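Local coordinates for protein D-hydantoinase (Ralstonia pickettii, PDB 1NFG) that probably catalyses the stereospecific hydrolysis of the cyclic amide bond of D-hydantoin derivatives, with two zinc ions bound in each subunit, at residues H57-T62 against S311-S316; N335-V340 against M410-Y415; S69-A74 against M406-D411. One frame throughout, in Å; residues are numbered along the deposited sequence.

Overall arrangement
All segments belong to the amidohydrolase family region, and the three contacts form a compact triangle beside one zinc ion. Contact 1, at the metal site of the TIM barrel, joins the end of strand 48-58 to the loop after strand 310-311. About 9 Å away, centre to centre, contact 2 sets a later part of that loop against the loop between strands 390-400 and 419-429. Contact 3 brings this second loop to the start of helix 73-82, about 10 Å from contact 1 and 9 Å from contact 2, with which it shares Met410 and Asp411. Contacts 1 and 2 follow one another in sequence, whereas 1 and 3 interleave. His314, bonded to Gly339 and Asp71, ties the metal-binding loop to both.

Contact 1 of 3, residues H57-T62 against S311-S316; sequences HTHVET and SSDHCS. With ZN (zinc ion), chain E.
The His-X-His zinc motif of the amidohydrolase TIM barrel, His57 and His59 at and just after the end of strand 48-58, meets here the metal-binding aspartate that follows strand 310-311, Asp313. His57 NE2 binds the zinc ion at 2.4 Å, His59 NE2 at 2.3 Å and Asp313 OD1 at 2.2 Å; the carbamate of the modified Lys148 also belongs to this site and bridges to the second zinc. His57 and Asp313 run side by side, both with CG swung anti to the backbone N (chi1 -168° and -169°), which brings their tips to the same metal. Asp313 CB lies over one face of the His57 ring in a CH-pi contact, 3.8 Å from its centroid, while the carboxylate is turned well away from the ring plane. Asp313 OD1 lies at the edge of the His59 ring, near its plane, because both are ligands of the zinc ion; the carboxylate is steeply inclined to that ring. At the other nitrogen of the His57 ring, ND1, Glu260 OE2 makes a hydrogen bond that helps fix its rotation. The backbones draw together through two weak bonds, Asp313 N to His57 O (2.7 Å) and His59 N to His314 O (3.0 Å). Further along, a water accepts from Ser316 N at 3.2 Å and gives a weak bond to His59 O at 3.4 Å.

Contact 2 of 3, residues N335-V340 against M410-Y415; sequences NGAPGV and MDYSSY
Two irregular loops approach most closely at Pro338 and Ser414, whose CA atoms lie 6.4 Å apart, with neither segment forming a helix or strand. Across this gap Ser414 OG donates to Pro338 O at 2.9 Å, in the carbonyl plane and on a lone pair, with a C=O...O angle of 144°. The hydroxyl gets there because OG stands anti to the carbonyl carbon of Ser414 (chi1 -54°), on a CB that points at the proline. A water gives a second bond to Pro338 O, at 2.6 Å, and accepts from Ser414 N at 2.8 Å, joining the same two residues again. The pyrrolidine ring lies against Tyr412, Met410 and Ser414. Its CD packs 3.9 Å from Tyr412 CZ, the proline and tyrosine crossing at about a right angle, and its CB rests 4.1 Å from Met410 CG. Gly339 CA lies at the edge of the Tyr415 ring, 4.4 Å from CE2. Ser413 OG accepts from Tyr415 N in an ST turn and is also hydrogen-bonded to Glu342. The proline loop is tied to the metal-binding residues by Cys315, paired with Ala337 through the backbone, and the same segment holds Asn335, a probable substrate-binding residue. A buried carbonyl with two donors, flanked by apolar contacts to the proline ring, implies that the loop near the substrate site is held by both polar and nonpolar contacts.

Contact 3 of 3, residues S69-A74 against M406-D411; sequences SADTFA and MHNAMD
Asp71 puts its carboxylate against Asn408 and Ala409, the backbones being 5.2 Å apart at the CA atoms of Asp71 and Ala409. From CB the chain passes to CG, which lies 3.5 Å from Asn408 ND2, and there it forks. OD1 accepts from Ala409 N at 2.7 Å with an N-H...O angle of 163°, and Thr75 OG1 is a further hydrogen-bond partner. OD2 accepts from Asn408 ND2, also at 2.7 Å, and is hydrogen-bonded to His314 NE2. Four hydrogen bonds grip the buried carboxylate, two on each oxygen, fixing its rotation and probably stabilising its charge. The two from 406-411 arrive on its syn sides, a little out of its plane. This carboxylate sits just before helix 73-82 of the TIM barrel, where Thr72 is the N-cap and its OG1 receives a weak bond from Ala74 N. Asn408, whose CG sits between its backbone N and carbonyl carbon (chi1 77°), keeping ND2 near the carboxylate, crosses Asp71 at about a right angle, amide and carboxylate planes 58° apart; its OD1 is hydrogen-bonded to Gln403 NE2. Ala409 CB packs 3.5 Å from Ala70 O, and Ala70 CB touches the sulfur of the bent Met410 chain, SD, at 3.7 Å.

Contact 1 of 3, residues H57-T62 against S311-S316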
# COMPACT_ATOMS: atom_id res chain seq x y z
N HIS A 57 12.57 18.20 21.57
CA HIS A 57 13.72 17.63 20.87
C HIS A 57 14.87 18.63 20.75
O HIS A 57 15.04 19.26 19.70
CB HIS A 57 13.31 17.13 19.48
CG HIS A 57 14.35 16.29 18.80
ND1 HIS A 57 14.03 15.32 17.88
CD2 HIS A 57 15.70 16.27 18.91
CE1 HIS A 57 15.13 14.74 17.45
NE2 HIS A 57 16.16 15.29 18.06
N THR A 58 15.65 18.77 21.82
CA THR A 58 16.78 19.68 21.82
C THR A 58 18.08 19.04 22.30
O THR A 58 18.07 18.06 23.05
CB THR A 58 16.53 20.92 22.73
OG1 THR A 58 16.25 20.48 24.07
CG2 THR A 58 15.38 21.74 22.21
N HIS A 59 19.18 19.62 21.85
CA HIS A 59 20.53 19.19 22.23
C HIS A 59 21.21 20.50 22.58
O HIS A 59 22.18 20.92 21.94
CB HIS A 59 21.22 18.50 21.06
CG HIS A 59 20.51 17.28 20.57
ND1 HIS A 59 20.27 16.19 21.38
CD2 HIS A 59 19.97 16.98 19.36
CE1 HIS A 59 19.62 15.27 20.69
NE2 HIS A 59 19.43 15.72 19.46
N VAL A 60 20.64 21.15 23.59
CA VAL A 60 21.08 22.44 24.09
C VAL A 60 22.58 22.58 24.36
O VAL A 60 23.20 23.58 23.98
CB VAL A 60 20.27 22.78 25.36
CG1 VAL A 60 20.81 24.00 26.01
CG2 VAL A 60 18.82 23.00 24.98
N GLU A 61 23.17 21.58 25.02
CA GLU A 61 24.60 21.59 25.34
C GLU A 61 25.17 20.21 25.02
O GLU A 61 24.77 19.21 25.61
CB GLU A 61 24.81 21.91 26.81
CG GLU A 61 26.04 22.75 27.09
CD GLU A 61 26.16 23.12 28.55
OE1 GLU A 61 26.62 22.26 29.34
OE2 GLU A 61 25.79 24.25 28.92
N THR A 62 26.13 20.17 24.11
CA THR A 62 26.72 18.90 23.70
C THR A 62 28.22 18.93 23.49
O THR A 62 28.81 19.99 23.27
CB THR A 62 26.03 18.43 22.39
OG1 THR A 62 24.84 17.72 22.71
CG2 THR A 62 26.95 17.54 21.56
N SER A 311 9.17 19.49 16.45
CA SER A 311 10.25 19.90 17.33
C SER A 311 11.37 20.48 16.49
O SER A 311 11.24 20.56 15.27
CB SER A 311 10.75 18.72 18.17
OG SER A 311 11.07 17.60 17.36
N SER A 312 12.48 20.87 17.13
CA SER A 312 13.59 21.48 16.39
C SER A 312 14.87 20.67 16.18
O SER A 312 15.56 20.87 15.18
CB SER A 312 13.98 22.81 17.06
OG SER A 312 14.50 22.61 18.37
N ASP A 313 15.20 19.77 17.10
CA ASP A 313 16.45 19.00 17.00
C ASP A 313 17.58 20.04 16.94
O ASP A 313 18.49 19.96 16.11
CB ASP A 313 16.47 18.11 15.75
CG ASP A 313 17.63 17.10 15.76
OD1 ASP A 313 18.12 16.76 16.86
OD2 ASP A 313 18.03 16.63 14.67
N HIS A 314 17.49 21.01 17.85
CA HIS A 314 18.44 22.10 17.96
C HIS A 314 19.87 21.68 18.32
O HIS A 314 20.11 21.00 19.33
CB HIS A 314 17.95 23.12 19.01
CG HIS A 314 18.86 24.29 19.19
ND1 HIS A 314 18.86 25.37 18.33
CD2 HIS A 314 19.81 24.54 20.11
CE1 HIS A 314 19.79 26.23 18.71
NE2 HIS A 314 20.38 25.75 19.79
N CYS A 315 20.81 22.09 17.47
CA CYS A 315 22.22 21.81 17.65
C CYS A 315 22.98 23.11 17.41
O CYS A 315 22.46 24.05 16.81
CB CYS A 315 22.71 20.75 16.67
SG CYS A 315 22.09 19.10 17.02
N SER A 316 24.22 23.18 17.89
CA SER A 316 25.01 24.39 17.71
C SER A 316 26.45 24.12 17.32
O SER A 316 27.33 24.03 18.17
CB SER A 316 24.95 25.22 19.00
OG SER A 316 25.00 24.38 20.15
ZN ZN E . 18.42 14.69 17.63
O HOH W 1 24.77 20.66 19.79

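Contact 2 of 3, residues N335-V340 against M410-Y415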
# COMPACT_ATOMS: atom_id res chain seq x y z
N ASN A 335 27.29 16.88 12.50
CA ASN A 335 25.88 16.94 12.12
C ASN A 335 25.01 17.76 13.05
O ASN A 335 25.15 17.68 14.27
CB ASN A 335 25.30 15.52 12.02
CG ASN A 335 25.89 14.71 10.88
OD1 ASN A 335 25.49 13.57 10.64
ND2 ASN A 335 26.85 15.30 10.17
N GLY A 336 24.11 18.55 12.47
CA GLY A 336 23.21 19.35 13.28
C GLY A 336 23.09 20.79 12.86
O GLY A 336 24.03 21.37 12.32
N ALA A 337 21.91 21.37 13.11
CA ALA A 337 21.63 22.76 12.79
C ALA A 337 20.79 23.39 13.91
O ALA A 337 20.03 22.70 14.59
CB ALA A 337 20.91 22.86 11.46
N PRO A 338 20.91 24.70 14.10
CA PRO A 338 20.16 25.42 15.14
C PRO A 338 18.73 25.78 14.73
O PRO A 338 18.42 25.88 13.54
CB PRO A 338 21.01 26.66 15.36
CG PRO A 338 21.44 26.99 13.95
CD PRO A 338 21.82 25.62 13.39
N GLY A 339 17.86 25.97 15.72
CA GLY A 339 16.49 26.34 15.42
C GLY A 339 15.54 26.42 16.60
O GLY A 339 14.35 26.67 16.40
N VAL A 340 16.02 26.24 17.83
CA VAL A 340 15.13 26.29 18.98
C VAL A 340 14.37 27.62 19.07
O VAL A 340 13.23 27.66 19.53
CB VAL A 340 15.89 26.05 20.32
CG1 VAL A 340 16.70 27.28 20.70
CG2 VAL A 340 14.90 25.68 21.42
N MET A 410 25.26 31.04 18.35
CA MET A 410 25.66 30.57 17.02
C MET A 410 26.08 31.67 16.05
O MET A 410 25.76 32.84 16.24
CB MET A 410 24.53 29.76 16.39
CG MET A 410 24.48 28.32 16.86
SD MET A 410 25.98 27.44 16.39
CE MET A 410 25.60 27.03 14.70
N ASP A 411 26.81 31.28 15.00
CA ASP A 411 27.28 32.23 14.01
C ASP A 411 26.43 32.26 12.74
O ASP A 411 26.81 32.88 11.74
CB ASP A 411 28.76 31.97 13.66
CG ASP A 411 29.01 30.57 13.15
OD1 ASP A 411 28.33 29.62 13.63
OD2 ASP A 411 29.89 30.40 12.29
N TYR A 412 25.28 31.59 12.77
CA TYR A 412 24.36 31.58 11.64
C TYR A 412 23.00 31.01 12.02
O TYR A 412 22.84 30.38 13.07
CB TYR A 412 24.93 30.78 10.45
CG TYR A 412 24.80 29.27 10.57
CD1 TYR A 412 25.73 28.52 11.28
CD2 TYR A 412 23.73 28.61 9.97
CE1 TYR A 412 25.60 27.13 11.38
CE2 TYR A 412 23.59 27.22 10.07
CZ TYR A 412 24.53 26.49 10.78
OH TYR A 412 24.39 25.12 10.88
N SER A 413 22.01 31.26 11.16
CA SER A 413 20.66 30.76 11.35
C SER A 413 20.28 29.88 10.16
O SER A 413 20.66 30.17 9.02
CB SER A 413 19.66 31.91 11.46
OG SER A 413 18.34 31.40 11.50
N SER A 414 19.55 28.81 10.43
CA SER A 414 19.12 27.89 9.37
C SER A 414 18.06 28.56 8.51
O SER A 414 17.78 28.13 7.39
CB SER A 414 18.55 26.62 9.98
OG SER A 414 19.47 26.03 10.88
N TYR A 415 17.47 29.63 9.04
CA TYR A 415 16.42 30.35 8.36
C TYR A 415 16.82 31.78 8.04
O TYR A 415 15.98 32.68 7.98
CB TYR A 415 15.16 30.31 9.22
CG TYR A 415 14.85 28.90 9.66
CD1 TYR A 415 14.26 27.99 8.78
CD2 TYR A 415 15.22 28.45 10.92
CE1 TYR A 415 14.07 26.66 9.14
CE2 TYR A 415 15.04 27.11 11.30
CZ TYR A 415 14.46 26.22 10.40
OH TYR A 415 14.27 24.91 10.76
O HOH W 2 18.52 28.44 12.97

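Contact 3 of 3, residues S69-A74 against M406-D411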
# COMPACT_ATOMS: atom_id res chain seq x y z
N SER A 69 29.75 22.21 21.88
CA SER A 69 28.80 22.97 21.09
C SER A 69 28.85 24.45 21.44
O SER A 69 29.14 24.83 22.58
CB SER A 69 27.39 22.43 21.32
OG SER A 69 27.10 22.31 22.71
N ALA A 70 28.56 25.29 20.46
CA ALA A 70 28.58 26.73 20.64
C ALA A 70 27.60 27.18 21.73
O ALA A 70 27.93 28.04 22.54
CB ALA A 70 28.24 27.42 19.33
N ASP A 71 26.41 26.59 21.75
CA ASP A 71 25.42 26.94 22.75
C ASP A 71 25.58 26.12 24.01
O ASP A 71 26.10 25.00 23.98
CB ASP A 71 23.99 26.71 22.22
CG ASP A 71 23.41 27.94 21.56
OD1 ASP A 71 23.77 29.07 21.96
OD2 ASP A 71 22.58 27.77 20.64
N THR A 72 25.12 26.69 25.12
CA THR A 72 25.15 26.03 26.41
C THR A 72 23.71 26.01 26.87
O THR A 72 22.84 26.58 26.21
CB THR A 72 25.98 26.83 27.45
OG1 THR A 72 25.42 28.14 27.60
CG2 THR A 72 27.43 26.94 27.00
N PHE A 73 23.44 25.36 27.99
CA PHE A 73 22.08 25.31 28.50
C PHE A 73 21.54 26.73 28.72
O PHE A 73 20.35 26.97 28.59
CB PHE A 73 22.06 24.52 29.80
CG PHE A 73 21.03 23.45 29.84
CD1 PHE A 73 19.69 23.76 30.06
CD2 PHE A 73 21.39 22.12 29.66
CE1 PHE A 73 18.72 22.75 30.10
CE2 PHE A 73 20.43 21.11 29.70
CZ PHE A 73 19.10 21.42 29.92
N ALA A 74 22.44 27.66 29.04
CA ALA A 74 22.06 29.05 29.29
C ALA A 74 21.78 29.84 28.02
O ALA A 74 20.75 30.51 27.91
CB ALA A 74 23.13 29.73 30.10
N MET A 406 19.05 37.17 16.43
CA MET A 406 18.71 36.02 17.25
C MET A 406 19.39 36.14 18.61
O MET A 406 20.21 37.04 18.82
CB MET A 406 19.09 34.72 16.54
CG MET A 406 18.29 34.50 15.27
SD MET A 406 16.50 34.67 15.53
CE MET A 406 16.10 33.08 16.07
N HIS A 407 19.07 35.25 19.54
CA HIS A 407 19.62 35.36 20.89
C HIS A 407 20.46 34.21 21.45
O HIS A 407 20.54 34.04 22.67
CB HIS A 407 18.48 35.69 21.86
CG HIS A 407 17.63 36.84 21.42
ND1 HIS A 407 16.75 36.75 20.37
CD2 HIS A 407 17.59 38.13 21.84
CE1 HIS A 407 16.19 37.93 20.16
NE2 HIS A 407 16.68 38.78 21.03
N ASN A 408 21.08 33.41 20.59
CA ASN A 408 21.90 32.30 21.07
C ASN A 408 23.37 32.57 20.75
O ASN A 408 23.73 33.68 20.34
CB ASN A 408 21.42 30.98 20.47
CG ASN A 408 21.86 30.79 19.03
OD1 ASN A 408 21.92 31.74 18.25
ND2 ASN A 408 22.15 29.55 18.67
N ALA A 409 24.22 31.57 20.92
CA ALA A 409 25.65 31.75 20.67
C ALA A 409 26.17 31.27 19.30
O ALA A 409 27.38 31.14 19.11
CB ALA A 409 26.44 31.07 21.78
N MET A 410 25.26 31.04 18.35
CA MET A 410 25.66 30.57 17.02
C MET A 410 26.08 31.67 16.05
O MET A 410 25.76 32.84 16.24
CB MET A 410 24.53 29.76 16.39
CG MET A 410 24.48 28.32 16.86
SD MET A 410 25.98 27.44 16.39
CE MET A 410 25.60 27.03 14.70
N ASP A 411 26.81 31.28 15.00
CA ASP A 411 27.28 32.23 14.01
C ASP A 411 26.43 32.26 12.74
O ASP A 411 26.81 32.88 11.74
CB ASP A 411 28.76 31.97 13.66
CG ASP A 411 29.01 30.57 13.15
OD1 ASP A 411 28.33 29.62 13.63
OD2 ASP A 411 29.89 30.40 12.29